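Local coordinates for protein nucleoporin NUP145N (Chaetomium thermophilum, PDB 5HB6) that probably serves as a structural component of the nuclear pore complex and has a domain of the self-cleaving Nup98-type autopeptidase family, at residues F39-D44 against N82-I87. The protein carries 1 engineered substitution. Numbering follows the deposited sequence. Where two conformers were deposited one is given.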
loop_
_atom_site.group_PDB
_atom_site.type_symbol
_atom_site.label_atom_id
_atom_site.label_comp_id
_atom_site.label_asym_id
_atom_site.label_seq_id
_atom_site.Cartn_x
_atom_site.Cartn_y
_atom_site.Cartn_z
ATOM N N PHE A 39 3.365 3.972 4.200
ATOM C CA PHE A 39 3.743 3.448 5.507
ATOM C C PHE A 39 3.488 4.507 6.575
ATOM O O PHE A 39 3.852 5.681 6.405
ATOM C CB PHE A 39 5.177 2.913 5.471
ATOM C CG PHE A 39 5.328 1.782 4.483
ATOM C CD1 PHE A 39 4.992 0.485 4.848
ATOM C CD2 PHE A 39 5.701 2.018 3.174
ATOM C CE1 PHE A 39 5.076 -0.553 3.942
ATOM C CE2 PHE A 39 5.763 0.991 2.248
ATOM C CZ PHE A 39 5.447 -0.302 2.634
ATOM N N LYS A 40 2.865 4.091 7.666
ATOM C CA LYS A 40 2.312 5.020 8.635
ATOM C C LYS A 40 3.293 5.407 9.731
ATOM O O LYS A 40 3.032 6.377 10.444
ATOM C CB LYS A 40 1.027 4.433 9.246
ATOM C CG LYS A 40 -0.136 4.420 8.234
ATOM C CD LYS A 40 -1.334 3.595 8.677
ATOM C CE LYS A 40 -1.976 4.161 9.897
ATOM N NZ LYS A 40 -3.205 3.376 10.237
ATOM N N VAL A 41 4.428 4.730 9.830
ATOM C CA VAL A 41 5.437 5.003 10.851
ATOM C C VAL A 41 6.752 5.171 10.107
ATOM O O VAL A 41 6.865 4.792 8.926
ATOM C CB VAL A 41 5.525 3.849 11.875
ATOM C CG1 VAL A 41 4.233 3.719 12.656
ATOM C CG2 VAL A 41 5.849 2.542 11.172
ATOM N N PRO A 42 7.771 5.730 10.763
ATOM C CA PRO A 42 9.077 5.813 10.102
ATOM C C PRO A 42 9.576 4.410 9.821
ATOM O O PRO A 42 9.376 3.495 10.625
ATOM C CB PRO A 42 9.966 6.526 11.131
ATOM C CG PRO A 42 9.029 7.225 12.033
ATOM C CD PRO A 42 7.806 6.335 12.111
ATOM N N VAL A 43 10.204 4.239 8.661
ATOM C CA VAL A 43 10.717 2.933 8.260
ATOM C C VAL A 43 12.230 2.981 8.100
ATOM O O VAL A 43 12.804 3.972 7.639
ATOM C CB VAL A 43 10.047 2.399 6.973
ATOM C CG1 VAL A 43 8.586 2.026 7.245
ATOM C CG2 VAL A 43 10.149 3.388 5.852
ATOM N N ASP A 44 12.864 1.872 8.442
ATOM C CA ASP A 44 14.315 1.737 8.339
ATOM C C ASP A 44 14.625 1.166 6.961
ATOM O O ASP A 44 14.342 -0.002 6.691
ATOM C CB ASP A 44 14.826 0.817 9.446
ATOM C CG ASP A 44 16.346 0.681 9.458
ATOM O OD1 ASP A 44 17.027 1.196 8.537
ATOM O OD2 ASP A 44 16.843 0.036 10.401
ATOM N N ASN A 82 7.403 -4.214 7.298
ATOM C CA ASN A 82 6.329 -5.010 7.897
ATOM C C ASN A 82 5.735 -4.237 9.072
ATOM O O ASN A 82 5.843 -4.606 10.241
ATOM C CB ASN A 82 6.856 -6.379 8.318
ATOM C CG ASN A 82 5.735 -7.368 8.615
ATOM O OD1 ASN A 82 4.560 -7.080 8.363
ATOM N ND2 ASN A 82 6.098 -8.550 9.135
ATOM N N VAL A 83 5.091 -3.131 8.719
ATOM C CA VAL A 83 4.674 -2.117 9.680
ATOM C C VAL A 83 3.303 -1.596 9.267
ATOM O O VAL A 83 2.829 -1.864 8.151
ATOM C CB VAL A 83 5.688 -0.961 9.755
ATOM C CG1 VAL A 83 7.076 -1.466 10.159
ATOM C CG2 VAL A 83 5.762 -0.203 8.423
ATOM N N PRO A 84 2.657 -0.797 10.109
ATOM C CA PRO A 84 1.349 -0.247 9.736
ATOM C C PRO A 84 1.401 0.567 8.436
ATOM O O PRO A 84 2.350 1.319 8.179
ATOM C CB PRO A 84 0.988 0.621 10.949
ATOM C CG PRO A 84 1.663 -0.055 12.088
ATOM C CD PRO A 84 2.972 -0.519 11.522
ATOM N N ALA A 85 0.353 0.423 7.623
ATOM C CA ALA A 85 0.323 1.071 6.314
ATOM C C ALA A 85 -1.107 1.389 5.929
ATOM O O ALA A 85 -2.045 0.695 6.333
ATOM C CB ALA A 85 0.950 0.203 5.204
ATOM N N LEU A 86 -1.240 2.413 5.084
ATOM C CA LEU A 86 -2.495 2.813 4.479
ATOM C C LEU A 86 -2.427 2.443 3.010
ATOM O O LEU A 86 -1.591 2.979 2.265
ATOM C CB LEU A 86 -2.714 4.313 4.673
ATOM C CG LEU A 86 -3.880 4.942 3.887
ATOM C CD1 LEU A 86 -5.192 4.485 4.406
ATOM C CD2 LEU A 86 -3.836 6.476 3.987
ATOM N N ILE A 87 -3.346 1.586 2.576
ATOM C CA ILE A 87 -3.340 1.041 1.219
ATOM C C ILE A 87 -4.530 1.631 0.493
ATOM O O ILE A 87 -5.641 1.635 1.027
ATOM C CB ILE A 87 -3.417 -0.493 1.261
ATOM C CG1 ILE A 87 -2.189 -1.037 1.990
ATOM C CG2 ILE A 87 -3.546 -1.065 -0.125
ATOM C CD1 ILE A 87 -2.271 -2.502 2.247
#
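F39 and A85 form an antiparallel, non-hydrogen-bonded pair, CA to CA 4.2 Å, where strands 35-39 and 85-89 meet inside the six-stranded antiparallel sheet of the Nup98-type autopeptidase domain. Both side chains lie on the same face of that sheet. One residue further on, the one hydrogen bond between the two segments follows: K40 N donates to P84 O over 2.9 Å, with an N-H...O angle of 172°. The hydrogen is therefore aimed almost straight at the oxygen, although the donor sits 34° off the carbonyl plane. Backbone hydrogen bonds between L86 and Q38 and between A85 and V134 carry the sheet onward on both flanks of strand 85-89.

The tight part centres on V83, in the loop leading into that strand. Its CG2, placed between the backbone N and the carbonyl carbon (chi1 -59°), meets F39 CD1 at 3.7 Å and V43 CG1 at 3.8 Å, with V41 CG2 also close by. F39 and V83 cross at roughly a right angle, and the ring also reaches A85 CB. F39, V43, V83 and A85 are all buried, with L81 and F27 adding to the apolar surroundings.

Packing thins toward solvent, where V41 and P84 are partly exposed and K40 is exposed. V41 CG2 still touches V83 CB at 3.8 Å, but its approach to P84 CD is looser, at 4.2 Å. K40 lies across the backbone of 85-86 in the given conformer, one of two. Its chain is extended at chi2 and bends at chi3, and its ammonium group continues past the strand to hydrogen-bond S133 OG on strand 129-134. Before that reach, K40 CD rests 3.5 Å from A85 C.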